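Local coordinates for DUF1425 domain-containing protein (Shewanella loihica, PDB 3O0L), which is of unknown function but belongs to the DUF1425 family, whose all-beta domain falls in the E-set clan, and is probably made as a lipoprotein precursor, at residues Val17-Ser29 against Ala99-Ser111. Numbering follows the deposited sequence. Where two conformers were deposited one is given.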
ATOM      1  N   VAL A  17       6.455  -1.553  -9.657  1.00 23.64           N
ATOM      2  CA  VAL A  17       6.028  -2.242 -10.862  1.00 28.84           C
ATOM      3  C   VAL A  17       7.233  -2.347 -11.782  1.00 28.88           C
ATOM      4  O   VAL A  17       7.953  -1.341 -12.029  1.00 29.46           O
ATOM      5  CB  VAL A  17       4.896  -1.453 -11.573  1.00 31.27           C
ATOM      6  CG1 VAL A  17       4.492  -2.134 -12.904  1.00 30.96           C
ATOM      7  CG2 VAL A  17       3.712  -1.263 -10.636  1.00 30.65           C
ATOM      8  N   ASP A  18       7.454  -3.543 -12.327  1.00 28.38           N
ATOM      9  CA  ASP A  18       8.508  -3.766 -13.278  1.00 30.01           C
ATOM     10  C   ASP A  18       7.913  -4.595 -14.406  1.00 35.11           C
ATOM     11  O   ASP A  18       7.553  -5.769 -14.214  1.00 33.08           O
ATOM     12  CB  ASP A  18       9.715  -4.446 -12.624  1.00 28.16           C
ATOM     13  CG  ASP A  18      10.285  -3.637 -11.486  1.00 35.57           C
ATOM     14  OD1 ASP A  18      11.056  -2.671 -11.736  1.00 33.36           O
ATOM     15  OD2 ASP A  18       9.942  -3.944 -10.321  1.00 31.95           O
ATOM     16  N   ASN A  19       7.766  -3.963 -15.568  1.00 34.07           N
ATOM     17  CA  ASN A  19       7.042  -4.567 -16.670  1.00 35.56           C
ATOM     18  C   ASN A  19       7.701  -4.205 -18.009  1.00 36.75           C
ATOM     19  O   ASN A  19       7.427  -3.147 -18.591  1.00 36.17           O
ATOM     20  CB  ASN A  19       5.585  -4.109 -16.580  1.00 32.25           C
ATOM     21  CG  ASN A  19       4.662  -4.903 -17.493  1.00 43.40           C
ATOM     22  OD1 ASN A  19       4.820  -6.108 -17.664  1.00 41.27           O
ATOM     23  ND2 ASN A  19       3.695  -4.224 -18.077  1.00 39.43           N
ATOM     24  N   GLY A  20       8.604  -5.078 -18.456  1.00 40.65           N
ATOM     25  CA  GLY A  20       9.433  -4.824 -19.627  1.00 43.57           C
ATOM     26  C   GLY A  20      10.293  -3.611 -19.336  1.00 44.26           C
ATOM     27  O   GLY A  20      11.004  -3.569 -18.324  1.00 42.92           O
ATOM     28  N   SER A  21      10.158  -2.590 -20.173  1.00 46.38           N
ATOM     29  CA  SER A  21      10.977  -1.391 -20.060  1.00 47.24           C
ATOM     30  C   SER A  21      10.418  -0.413 -19.015  1.00 44.72           C
ATOM     31  O   SER A  21      11.121   0.511 -18.604  1.00 45.13           O
ATOM     32  CB  SER A  21      11.102  -0.725 -21.442  1.00 50.48           C
ATOM     33  OG  SER A  21       9.827  -0.292 -21.898  1.00 57.50           O
ATOM     34  N   PHE A  22       9.176  -0.643 -18.569  1.00 40.85           N
ATOM     35  CA  PHE A  22       8.511   0.171 -17.578  1.00 37.64           C
ATOM     36  C   PHE A  22       8.875  -0.198 -16.140  1.00 38.59           C
ATOM     37  O   PHE A  22       8.700  -1.349 -15.708  1.00 37.37           O
ATOM     38  CB  PHE A  22       6.999   0.047 -17.751  1.00 38.20           C
ATOM     39  CG  PHE A  22       6.212   0.914 -16.816  1.00 37.00           C
ATOM     40  CD1 PHE A  22       6.079   2.281 -17.081  1.00 43.75           C
ATOM     41  CD2 PHE A  22       5.608   0.396 -15.664  1.00 35.13           C
ATOM     42  CE1 PHE A  22       5.358   3.117 -16.235  1.00 36.12           C
ATOM     43  CE2 PHE A  22       4.879   1.249 -14.798  1.00 35.16           C
ATOM     44  CZ  PHE A  22       4.759   2.603 -15.088  1.00 33.08           C
ATOM     45  N   HIS A  23       9.353   0.789 -15.386  1.00 35.77           N
ATOM     46  CA  HIS A  23       9.717   0.605 -13.980  1.00 35.32           C
ATOM     47  C   HIS A  23       9.181   1.796 -13.162  1.00 38.15           C
ATOM     48  O   HIS A  23       9.486   2.951 -13.471  1.00 40.38           O
ATOM     49  CB  HIS A  23      11.234   0.478 -13.856  1.00 36.73           C
ATOM     50  CG  HIS A  23      11.813  -0.637 -14.672  1.00 41.73           C
ATOM     51  ND1 HIS A  23      11.848  -1.943 -14.231  1.00 42.06           N
ATOM     52  CD2 HIS A  23      12.369  -0.642 -15.910  1.00 43.26           C
ATOM     53  CE1 HIS A  23      12.392  -2.705 -15.165  1.00 43.74           C
ATOM     54  NE2 HIS A  23      12.723  -1.938 -16.192  1.00 41.44           N
ATOM     55  N   SER A  24       8.343   1.553 -12.165  1.00 30.00           N
ATOM     56  CA  SER A  24       7.959   2.604 -11.261  1.00 29.94           C
ATOM     57  C   SER A  24       8.093   2.131  -9.841  1.00 30.17           C
ATOM     58  O   SER A  24       8.114   0.954  -9.584  1.00 28.99           O
ATOM     59  CB  SER A  24       6.519   3.025 -11.504  1.00 32.09           C
ATOM     60  OG  SER A  24       5.674   1.928 -11.354  1.00 39.96           O
ATOM     61  N   ASP A  25       8.191   3.072  -8.920  1.00 27.19           N
ATOM     62  CA  ASP A  25       8.374   2.774  -7.529  1.00 28.70           C
ATOM     63  C   ASP A  25       7.867   3.975  -6.786  1.00 28.00           C
ATOM     64  O   ASP A  25       8.502   5.027  -6.817  1.00 32.47           O
ATOM     65  CB  ASP A  25       9.862   2.517  -7.267  1.00 31.57           C
ATOM     66  CG  ASP A  25      10.146   1.929  -5.891  1.00 38.14           C
ATOM     67  OD1 ASP A  25       9.294   2.007  -4.996  1.00 39.50           O
ATOM     68  OD2 ASP A  25      11.262   1.388  -5.722  1.00 42.24           O
ATOM     69  N   VAL A  26       6.709   3.835  -6.167  1.00 27.71           N
ATOM     70  CA  VAL A  26       6.087   4.958  -5.483  0.50 29.18           C
ATOM     71  C   VAL A  26       5.637   4.574  -4.098  1.00 29.93           C
ATOM     72  O   VAL A  26       5.293   3.410  -3.833  1.00 33.30           O
ATOM     73  CB  VAL A  26       4.892   5.482  -6.249  0.50 29.30           C
ATOM     74  CG1 VAL A  26       5.280   5.742  -7.704  0.50 30.41           C
ATOM     75  CG2 VAL A  26       3.722   4.519  -6.123  0.50 24.50           C
ATOM     76  N   ASP A  27       5.695   5.546  -3.196  1.00 28.49           N
ATOM     77  CA  ASP A  27       5.221   5.398  -1.855  1.00 30.59           C
ATOM     78  C   ASP A  27       4.092   6.395  -1.577  1.00 31.58           C
ATOM     79  O   ASP A  27       4.254   7.583  -1.815  1.00 29.84           O
ATOM     80  CB  ASP A  27       6.353   5.620  -0.880  1.00 35.91           C
ATOM     81  CG  ASP A  27       5.924   5.329   0.543  1.00 45.92           C
ATOM     82  OD1 ASP A  27       5.559   4.174   0.821  1.00 63.12           O
ATOM     83  OD2 ASP A  27       5.892   6.257   1.370  1.00 55.92           O
ATOM     84  N   VAL A  28       2.965   5.881  -1.108  1.00 25.28           N
ATOM     85  CA  VAL A  28       1.770   6.654  -0.867  1.00 28.25           C
ATOM     86  C   VAL A  28       1.412   6.557   0.613  1.00 31.81           C
ATOM     87  O   VAL A  28       1.359   5.454   1.161  1.00 36.15           O
ATOM     88  CB  VAL A  28       0.581   6.100  -1.681  1.00 32.37           C
ATOM     89  CG1 VAL A  28      -0.690   6.906  -1.383  1.00 34.19           C
ATOM     90  CG2 VAL A  28       0.916   6.113  -3.185  1.00 31.59           C
ATOM     91  N   SER A  29       1.236   7.707   1.261  1.00 31.37           N
ATOM     92  CA  SER A  29       0.704   7.745   2.613  1.00 34.68           C
ATOM     93  C   SER A  29      -0.134   9.020   2.871  1.00 33.39           C
ATOM     94  O   SER A  29       0.063  10.048   2.202  1.00 30.70           O
ATOM     95  CB  SER A  29       1.839   7.617   3.617  1.00 37.31           C
ATOM     96  OG  SER A  29       2.518   8.837   3.719  1.00 40.04           O
ATOM     97  N   ALA A  99     -16.898  14.339   8.776  1.00 33.04           N
ATOM     98  CA  ALA A  99     -15.817  13.481   8.307  1.00 33.91           C
ATOM     99  C   ALA A  99     -14.826  13.254   9.426  1.00 36.59           C
ATOM    100  O   ALA A  99     -14.432  14.203  10.129  1.00 37.26           O
ATOM    101  CB  ALA A  99     -15.121  14.107   7.109  1.00 35.05           C
ATOM    102  N   VAL A 100     -14.454  11.997   9.658  1.00 35.60           N
ATOM    103  CA  VAL A 100     -13.477  11.694  10.722  1.00 37.19           C
ATOM    104  C   VAL A 100     -12.179  11.160  10.162  1.00 35.50           C
ATOM    105  O   VAL A 100     -11.212  11.067  10.870  1.00 38.03           O
ATOM    106  CB  VAL A 100     -14.040  10.688  11.752  1.00 36.41           C
ATOM    107  CG1 VAL A 100     -15.341  11.268  12.410  1.00 41.07           C
ATOM    108  CG2 VAL A 100     -14.305   9.330  11.097  1.00 36.48           C
ATOM    109  N   ARG A 101     -12.141  10.842   8.873  1.00 33.74           N
ATOM    110  CA  ARG A 101     -11.029  10.083   8.310  1.00 34.92           C
ATOM    111  C   ARG A 101     -10.957  10.295   6.795  1.00 30.72           C
ATOM    112  O   ARG A 101     -11.981  10.459   6.177  1.00 29.49           O
ATOM    113  CB  ARG A 101     -11.328   8.605   8.638  1.00 37.20           C
ATOM    114  CG  ARG A 101     -10.415   7.569   8.168  1.00 44.24           C
ATOM    115  CD  ARG A 101     -10.841   6.187   8.747  1.00 49.80           C
ATOM    116  NE  ARG A 101     -12.078   5.550   8.230  1.00 44.19           N
ATOM    117  CZ  ARG A 101     -12.197   4.917   7.056  1.00 46.17           C
ATOM    118  NH1 ARG A 101     -11.196   4.887   6.175  1.00 44.41           N
ATOM    119  NH2 ARG A 101     -13.351   4.328   6.741  1.00 51.96           N
ATOM    120  N   CYS A 102      -9.756  10.329   6.230  1.00 30.62           N
ATOM    121  CA  CYS A 102      -9.587  10.366   4.783  1.00 30.41           C
ATOM    122  C   CYS A 102      -8.798   9.178   4.314  1.00 32.53           C
ATOM    123  O   CYS A 102      -8.162   8.473   5.126  1.00 30.63           O
ATOM    124  CB  CYS A 102      -8.824  11.612   4.323  1.00 30.29           C
ATOM    125  SG  CYS A 102      -6.972  11.544   4.579  1.00 36.61           S
ATOM    126  N   GLU A 103      -8.853   8.957   3.001  1.00 29.48           N
ATOM    127  CA  GLU A 103      -8.034   7.961   2.307  0.50 28.38           C
ATOM    128  C   GLU A 103      -7.531   8.626   1.026  1.00 28.01           C
ATOM    129  O   GLU A 103      -8.295   9.337   0.346  1.00 26.61           O
ATOM    130  CB  GLU A 103      -8.846   6.700   1.984  0.50 29.62           C
ATOM    131  CG  GLU A 103      -9.351   5.922   3.202  0.50 33.36           C
ATOM    132  CD  GLU A 103     -10.308   4.772   2.854  0.50 43.44           C
ATOM    133  OE1 GLU A 103     -10.693   4.623   1.669  0.50 44.81           O
ATOM    134  OE2 GLU A 103     -10.692   4.022   3.780  0.50 44.86           O
ATOM    135  N   LEU A 104      -6.253   8.457   0.716  1.00 24.44           N
ATOM    136  CA  LEU A 104      -5.652   8.978  -0.509  1.00 24.18           C
ATOM    137  C   LEU A 104      -5.578   7.848  -1.516  1.00 25.59           C
ATOM    138  O   LEU A 104      -5.087   6.772  -1.175  1.00 28.07           O
ATOM    139  CB  LEU A 104      -4.248   9.515  -0.237  1.00 23.28           C
ATOM    140  CG  LEU A 104      -3.395  10.016  -1.406  1.00 25.28           C
ATOM    141  CD1 LEU A 104      -4.137  11.148  -2.166  1.00 23.50           C
ATOM    142  CD2 LEU A 104      -2.037  10.489  -0.930  1.00 29.08           C
ATOM    143  N   TYR A 105      -6.067   8.084  -2.735  1.00 24.70           N
ATOM    144  CA  TYR A 105      -5.923   7.158  -3.874  1.00 25.51           C
ATOM    145  C   TYR A 105      -5.017   7.751  -4.933  1.00 26.09           C
ATOM    146  O   TYR A 105      -5.116   8.936  -5.219  1.00 26.61           O
ATOM    147  CB  TYR A 105      -7.273   6.874  -4.513  1.00 25.96           C
ATOM    148  CG  TYR A 105      -8.186   6.125  -3.589  1.00 27.70           C
ATOM    149  CD1 TYR A 105      -8.977   6.779  -2.652  1.00 32.10           C
ATOM    150  CD2 TYR A 105      -8.182   4.734  -3.592  1.00 38.53           C
ATOM    151  CE1 TYR A 105      -9.761   6.063  -1.785  1.00 35.31           C
ATOM    152  CE2 TYR A 105      -8.972   4.009  -2.735  1.00 36.41           C
ATOM    153  CZ  TYR A 105      -9.760   4.671  -1.855  1.00 40.76           C
ATOM    154  OH  TYR A 105     -10.517   3.907  -1.027  1.00 46.31           O
ATOM    155  N   VAL A 106      -4.121   6.925  -5.484  1.00 23.94           N
ATOM    156  CA  VAL A 106      -3.202   7.311  -6.523  1.00 23.34           C
ATOM    157  C   VAL A 106      -3.310   6.304  -7.625  1.00 27.07           C
ATOM    158  O   VAL A 106      -3.325   5.085  -7.374  1.00 26.66           O
ATOM    159  CB  VAL A 106      -1.745   7.365  -6.005  1.00 26.54           C
ATOM    160  CG1 VAL A 106      -0.747   7.522  -7.132  1.00 25.13           C
ATOM    161  CG2 VAL A 106      -1.572   8.482  -4.946  1.00 23.06           C
ATOM    162  N   ARG A 107      -3.399   6.789  -8.861  1.00 23.79           N
ATOM    163  CA  ARG A 107      -3.416   5.867  -9.963  1.00 25.82           C
ATOM    164  C   ARG A 107      -2.353   6.219 -10.973  1.00 25.37           C
ATOM    165  O   ARG A 107      -1.970   7.377 -11.117  1.00 27.97           O
ATOM    166  CB  ARG A 107      -4.813   5.691 -10.510  1.00 30.51           C
ATOM    167  CG  ARG A 107      -5.365   6.793 -11.213  1.00 35.11           C
ATOM    168  CD  ARG A 107      -6.850   6.515 -11.504  1.00 42.86           C
ATOM    169  NE  ARG A 107      -7.347   7.568 -12.361  1.00 42.74           N
ATOM    170  CZ  ARG A 107      -8.619   7.736 -12.730  1.00 50.02           C
ATOM    171  NH1 ARG A 107      -9.603   6.916 -12.332  1.00 42.72           N
ATOM    172  NH2 ARG A 107      -8.904   8.758 -13.506  1.00 45.74           N
ATOM    173  N   GLU A 108      -1.813   5.181 -11.607  1.00 25.99           N
ATOM    174  CA  GLU A 108      -0.780   5.332 -12.613  1.00 32.62           C
ATOM    175  C   GLU A 108      -1.035   4.322 -13.699  1.00 33.58           C
ATOM    176  O   GLU A 108      -1.624   3.264 -13.459  1.00 30.85           O
ATOM    177  CB  GLU A 108       0.623   5.136 -12.018  1.00 34.64           C
ATOM    178  CG  GLU A 108       0.776   3.829 -11.270  1.00 45.03           C
ATOM    179  CD  GLU A 108       2.225   3.501 -10.886  1.00 59.98           C
ATOM    180  OE1 GLU A 108       2.978   2.982 -11.763  1.00 58.61           O
ATOM    181  OE2 GLU A 108       2.590   3.741  -9.704  1.00 52.57           O
ATOM    182  N   ALA A 109      -0.658   4.680 -14.909  1.00 38.44           N
ATOM    183  CA  ALA A 109      -0.803   3.800 -16.034  1.00 44.78           C
ATOM    184  C   ALA A 109       0.434   2.903 -16.012  1.00 47.81           C
ATOM    185  O   ALA A 109       1.518   3.388 -15.764  1.00 49.43           O
ATOM    186  CB  ALA A 109      -0.887   4.619 -17.354  1.00 48.02           C
ATOM    187  N   ILE A 110       0.242   1.591 -16.161  1.00 51.91           N
ATOM    188  CA  ILE A 110       1.320   0.615 -16.359  0.50 52.16           C
ATOM    189  C   ILE A 110       1.523   0.542 -17.861  1.00 55.41           C
ATOM    190  O   ILE A 110       0.539   0.595 -18.614  1.00 55.85           O
ATOM    191  CB  ILE A 110       0.914  -0.827 -15.944  0.50 53.04           C
ATOM    192  CG1 ILE A 110       0.423  -0.895 -14.503  0.50 50.85           C
ATOM    193  CG2 ILE A 110       2.080  -1.812 -16.169  0.50 51.13           C
ATOM    194  CD1 ILE A 110      -0.122  -2.259 -14.155  0.50 51.22           C
ATOM    195  N   SER A 111       2.762   0.418 -18.320  1.00 55.48           N
ATOM    196  CA  SER A 111       3.005   0.302 -19.763  1.00 59.86           C
ATOM    197  C   SER A 111       3.949  -0.856 -20.005  1.00 60.59           C
ATOM    198  O   SER A 111       4.477  -1.429 -19.043  1.00 61.55           O
ATOM    199  CB  SER A 111       3.568   1.612 -20.323  1.00 60.99           C
ATOM    200  OG  SER A 111       4.958   1.716 -20.102  1.00 61.82           O
TER
HETATM  201  O   HOH W   1       4.566   2.009  -8.805  1.00 31.46           O
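Glu108 reaches from strand 101-109 down to Ser24 on strand 22-29 and ends in a short polar cluster with Ser24 and a water between the two sheets. The Ser24 hydroxyl donates to the syn lone pair of Glu108 OE1, with OG and OE1 2.9 Å apart, and a water gives one proton to Ser24 OG and another to Glu108 OE2, closing a ring that includes the carboxylate. The water lies 2.8 Å from Glu108 OE2. In the conformer given, both methyls of Val26 lie near Glu108 OE2; the two donated bonds would probably stabilise the buried carboxylate.

Phe22, its CG anti to the backbone N (chi1 -177°), lays its ring beneath the C-terminal tail. The N of Ser111, a poorly ordered residue, sits 3.8 Å above the Phe22 ring plane, over its centre, and has no hydrogen-bond partner in the model; Glu108 OE1 comes to the ring edge, 3.8 Å from Phe22 CZ. With an alanine in place of Phe22, the tail at Ile110 and Ser111 is likely to lose its floor and one flank of the Glu108 carboxylate its cover. Asn19 ND2 adds a weak bond to Ser111 O (3.1 Å), at the mouth of the type II' turn from Asn19 to Phe22, while Val17 CG1 meets Ile110 CG2. Farther along, Val28 sets CG1 against Leu104 CD2 (3.9 Å) and CG2 against Val106 CG2.

The two strands run nearly antiparallel (160°), their axes approaching to 7.7 Å, and join different sheets face to face through side chains, as in a beta sandwich. Ile46 of strand 40-48 also packs on Val106, strand 54-63 flanks strand 101-109 within its sheet, and a strand of the second subunit pairs antiparallel with residues 105-109, extending that sheet across the dimer.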